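Local atomic coordinates of aminotransferase class-III (Ochrobactrum anthropi, PDB entry 5GHG), a protein that probably transfers amino groups between amines or amino acids and carbonyl compounds, using a pyridoxal-phosphate cofactor, captured here in its pyridoxamine phosphate form. Residues R49-M54 against D437-A442; A403-V408 against D421-C426. The protein carries 1 engineered substitution. All coordinates share one frame; numbering follows the deposited sequence.

Interaction 1: R49-M54 against D437-A442; sequences RYIEAM and DTMVSA
Met439 meets Ile51 and Ala53 without any flat group between them, and the planar groups stand at the margins. On the helix, the carbonyl of Asp437 is approached from opposite faces by Ser441 N and Ser441 OG, the hydroxyl standing above the plane at 3.0 Å from Asp437 O. On the strand, the side chain of Glu52 leaves the backbone away from the helix, and its OE1 accepts weakly from Met54 N and also bonds Gly56 N, capping the helix that follows, while OE2 pairs with Tyr83 OH of the second subunit. The contact itself is wholly apolar. Met439 runs out from the helix with chi1 and chi2 both extended (180° and -174°), then bends at SD, so that sulfur and methyl have different nearest partners. Met439 SD lies against Ala53 CB at 3.6 Å, and Met439 CE touches the branch methyl Ile51 CG2 at 3.7 Å. This is an instance of a helix packing on a mixed sheet of a class-III aminotransferase, the one holding strands 49-52, 414-419 and 422-425. Phe425 of strand 422-425, Pro427 and Ile431 also touch the Met439 side chain. The other branch of Ile51 ends at CD1, 4.0 Å from Thr438 CG2. There the polar branch of Thr438 is occupied by the helix itself, OG1 bonding Gln434 O.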
# COMPACT_ATOMS: atom_id res chain seq x y z
N ARG B 49 -18.02 -3.42 25.34
CA ARG B 49 -17.61 -2.10 24.86
C ARG B 49 -16.29 -1.66 25.49
O ARG B 49 -16.00 -1.98 26.64
CB ARG B 49 -18.69 -1.06 25.13
CG ARG B 49 -19.92 -1.28 24.24
CD ARG B 49 -21.12 -0.47 24.72
NE ARG B 49 -20.88 0.97 24.64
CZ ARG B 49 -21.00 1.69 23.52
NH1 ARG B 49 -20.79 3.00 23.55
NH2 ARG B 49 -21.31 1.10 22.39
N TYR B 50 -15.49 -0.93 24.72
CA TYR B 50 -14.18 -0.47 25.14
C TYR B 50 -13.96 0.97 24.71
O TYR B 50 -14.39 1.36 23.62
CB TYR B 50 -13.05 -1.29 24.51
CG TYR B 50 -13.21 -2.78 24.60
CD1 TYR B 50 -14.02 -3.47 23.70
CD2 TYR B 50 -12.54 -3.50 25.58
CE1 TYR B 50 -14.16 -4.85 23.77
CE2 TYR B 50 -12.68 -4.88 25.67
CZ TYR B 50 -13.48 -5.54 24.75
OH TYR B 50 -13.61 -6.90 24.83
N ILE B 51 -13.26 1.73 25.54
CA ILE B 51 -12.65 2.97 25.08
C ILE B 51 -11.50 2.60 24.14
O ILE B 51 -10.59 1.85 24.53
CB ILE B 51 -12.15 3.82 26.24
CG1 ILE B 51 -13.31 4.33 27.09
CG2 ILE B 51 -11.25 4.96 25.72
CD1 ILE B 51 -12.88 5.09 28.35
N GLU B 52 -11.54 3.10 22.91
CA GLU B 52 -10.44 2.90 21.97
C GLU B 52 -9.41 4.00 22.24
O GLU B 52 -9.35 5.04 21.57
CB GLU B 52 -10.93 2.88 20.53
CG GLU B 52 -10.53 1.59 19.75
CD GLU B 52 -9.01 1.41 19.63
OE1 GLU B 52 -8.27 2.38 19.90
OE2 GLU B 52 -8.54 0.29 19.30
N ALA B 53 -8.60 3.76 23.27
CA ALA B 53 -7.67 4.76 23.72
C ALA B 53 -6.50 4.93 22.75
O ALA B 53 -5.68 5.83 22.95
CB ALA B 53 -7.16 4.43 25.12
N MET B 54 -6.41 4.09 21.72
CA MET B 54 -5.42 4.23 20.66
C MET B 54 -6.00 4.80 19.37
O MET B 54 -5.26 4.93 18.39
CB MET B 54 -4.78 2.86 20.35
CG MET B 54 -3.98 2.28 21.50
SD MET B 54 -2.66 3.40 21.92
CE MET B 54 -1.65 3.32 20.43
N ASP B 437 -10.68 11.22 32.06
CA ASP B 437 -10.64 10.84 33.47
C ASP B 437 -10.93 9.35 33.65
O ASP B 437 -10.23 8.66 34.40
CB ASP B 437 -11.65 11.68 34.25
CG ASP B 437 -11.71 11.30 35.71
OD1 ASP B 437 -10.63 11.23 36.34
OD2 ASP B 437 -12.82 11.06 36.22
N THR B 438 -11.96 8.84 32.97
CA THR B 438 -12.27 7.42 33.03
C THR B 438 -11.10 6.56 32.55
O THR B 438 -10.76 5.56 33.17
CB THR B 438 -13.52 7.14 32.19
OG1 THR B 438 -14.60 7.89 32.73
CG2 THR B 438 -13.88 5.67 32.20
N MET B 439 -10.46 6.96 31.45
CA MET B 439 -9.36 6.19 30.88
C MET B 439 -8.17 6.12 31.85
O MET B 439 -7.60 5.04 32.08
CB MET B 439 -8.95 6.82 29.54
CG MET B 439 -7.80 6.17 28.79
SD MET B 439 -7.41 7.22 27.34
CE MET B 439 -9.05 7.71 26.92
N VAL B 440 -7.79 7.25 32.43
CA VAL B 440 -6.63 7.27 33.31
C VAL B 440 -6.93 6.56 34.63
O VAL B 440 -6.06 5.89 35.19
CB VAL B 440 -6.12 8.70 33.53
CG1 VAL B 440 -5.01 8.70 34.58
CG2 VAL B 440 -5.61 9.30 32.21
N SER B 441 -8.16 6.69 35.14
CA SER B 441 -8.52 5.93 36.33
C SER B 441 -8.45 4.42 36.07
O SER B 441 -8.10 3.65 36.97
CB SER B 441 -9.91 6.32 36.83
OG SER B 441 -9.92 7.67 37.22
N ALA B 442 -8.77 3.98 34.86
CA ALA B 442 -8.64 2.55 34.55
C ALA B 442 -7.17 2.13 34.54
O ALA B 442 -6.83 1.01 34.96
CB ALA B 442 -9.28 2.22 33.21

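Interaction 2: A403-V408 against D421-C426; sequences AKANAV and DTLAFC
Leu423 pushes the two methyls of its isobutyl fork against one turn of helix 400-411, each meeting a different residue. Its CD2 lies 3.9 Å from Asn406 CB and 4.1 Å from Asn406 N, so it also comes close to the helix backbone. The other methyl, Leu423 CD1, touches Ala405 CB at 4.1 Å. With chi1 near -59° and chi2 near 180°, CG stands opposite the carbonyl carbon and the fork is carried out from the strand toward the helix. The small side chain of Ala405 is consistent with the close approach of the helix, the CA atoms of Asn406 and Leu423 being 7.0 Å apart. Asn406 contributes mainly its aliphatic carbon, and its amide oxygen OD1 merely skirts Leu423 CD2 at 4.2 Å. Leu443 of helix 433-455 and Ser416 also border the leucine. Contacts become sparse toward the helix start: Ala403 is exposed with its methyl directed away, and Asp421 OD1 stays 4.9 Å from Ala403 N, although it bonds Gly402 N in the first turn of the helix. Ala407, on the outer side, is exposed as well. Helix 400-411 joins strands 380-385 and 414-419, which run parallel with the antiparallel strand 422-425 between them, and by packing on that middle strand it completes a split beta-alpha-beta unit.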
# COMPACT_ATOMS: atom_id res chain seq x y z
N ALA B 403 2.61 -6.50 28.34
CA ALA B 403 1.54 -7.40 27.91
C ALA B 403 0.59 -7.72 29.06
O ALA B 403 -0.63 -7.75 28.87
CB ALA B 403 2.12 -8.69 27.32
N LYS B 404 1.14 -7.98 30.25
CA LYS B 404 0.31 -8.26 31.41
C LYS B 404 -0.63 -7.11 31.72
O LYS B 404 -1.84 -7.31 31.90
CB LYS B 404 1.21 -8.57 32.61
CG LYS B 404 0.50 -9.06 33.87
CD LYS B 404 1.55 -9.48 34.91
CE LYS B 404 0.93 -9.90 36.24
NZ LYS B 404 0.23 -11.19 36.11
N ALA B 405 -0.10 -5.88 31.77
CA ALA B 405 -0.92 -4.73 32.15
C ALA B 405 -1.94 -4.38 31.06
O ALA B 405 -3.08 -4.02 31.36
CB ALA B 405 -0.02 -3.54 32.48
N ASN B 406 -1.55 -4.52 29.79
CA ASN B 406 -2.45 -4.22 28.68
C ASN B 406 -3.66 -5.15 28.70
O ASN B 406 -4.78 -4.73 28.42
CB ASN B 406 -1.70 -4.36 27.36
CG ASN B 406 -2.40 -3.68 26.19
OD1 ASN B 406 -2.97 -2.60 26.35
ND2 ASN B 406 -2.34 -4.28 25.03
N ALA B 407 -3.44 -6.43 29.02
CA ALA B 407 -4.56 -7.37 29.12
C ALA B 407 -5.52 -6.99 30.24
O ALA B 407 -6.75 -7.09 30.09
CB ALA B 407 -4.03 -8.79 29.32
N VAL B 408 -4.99 -6.56 31.39
CA VAL B 408 -5.85 -6.14 32.49
C VAL B 408 -6.60 -4.86 32.12
O VAL B 408 -7.79 -4.72 32.40
CB VAL B 408 -5.02 -5.94 33.77
CG1 VAL B 408 -5.89 -5.27 34.84
CG2 VAL B 408 -4.52 -7.26 34.27
N ASP B 421 7.30 -2.71 27.04
CA ASP B 421 6.71 -2.44 28.35
C ASP B 421 6.12 -1.04 28.46
O ASP B 421 5.81 -0.59 29.56
CB ASP B 421 7.75 -2.69 29.46
CG ASP B 421 8.04 -4.17 29.67
OD1 ASP B 421 7.16 -4.98 29.30
OD2 ASP B 421 9.12 -4.52 30.17
N THR B 422 5.92 -0.36 27.34
CA THR B 422 5.26 0.94 27.32
C THR B 422 3.81 0.76 26.89
O THR B 422 3.54 0.16 25.85
CB THR B 422 5.98 1.92 26.37
OG1 THR B 422 7.33 2.12 26.82
CG2 THR B 422 5.26 3.27 26.34
N LEU B 423 2.90 1.28 27.70
CA LEU B 423 1.49 1.41 27.30
C LEU B 423 1.27 2.78 26.67
O LEU B 423 1.63 3.80 27.26
CB LEU B 423 0.57 1.26 28.51
CG LEU B 423 0.66 -0.04 29.29
CD1 LEU B 423 -0.35 -0.02 30.43
CD2 LEU B 423 0.43 -1.21 28.37
N ALA B 424 0.67 2.80 25.49
CA ALA B 424 0.45 4.07 24.79
C ALA B 424 -0.99 4.52 24.91
O ALA B 424 -1.92 3.71 25.04
CB ALA B 424 0.83 3.96 23.31
N PHE B 425 -1.18 5.83 24.88
CA PHE B 425 -2.50 6.44 24.88
C PHE B 425 -2.53 7.49 23.77
O PHE B 425 -1.65 8.35 23.71
CB PHE B 425 -2.81 7.03 26.25
CG PHE B 425 -2.84 5.99 27.32
CD1 PHE B 425 -4.01 5.34 27.64
CD2 PHE B 425 -1.65 5.58 27.92
CE1 PHE B 425 -4.03 4.34 28.59
CE2 PHE B 425 -1.66 4.58 28.86
CZ PHE B 425 -2.84 3.95 29.20
N CYS B 426 -3.50 7.37 22.88
CA CYS B 426 -3.61 8.24 21.72
C CYS B 426 -5.08 8.28 21.31
O CYS B 426 -5.47 7.78 20.25
CB CYS B 426 -2.73 7.70 20.58
SG CYS B 426 -2.68 8.68 19.08

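Followed from the N terminus, the chain forms strand 49-52 after strands 32-38 and 41-44; strand 414-419 later pairs with it, and helix 433-455 closes interaction 1, a closure spanning 382 residues that takes in the other, cofactor-binding sheet as well. Nested inside that long loop is interaction 2, a local closure in which helix 400-411 and strand 422-425 are separated by little more than strand 414-419. The centres lie about 12 Å apart and both contacts reach the same sheet. Ala53 O and Cys426 N, 2.7 Å apart, probably form a hydrogen bond, while Met54 SD packs on Ala424 O. The early strand is thus tied to the late helices and strands of the C-terminal region.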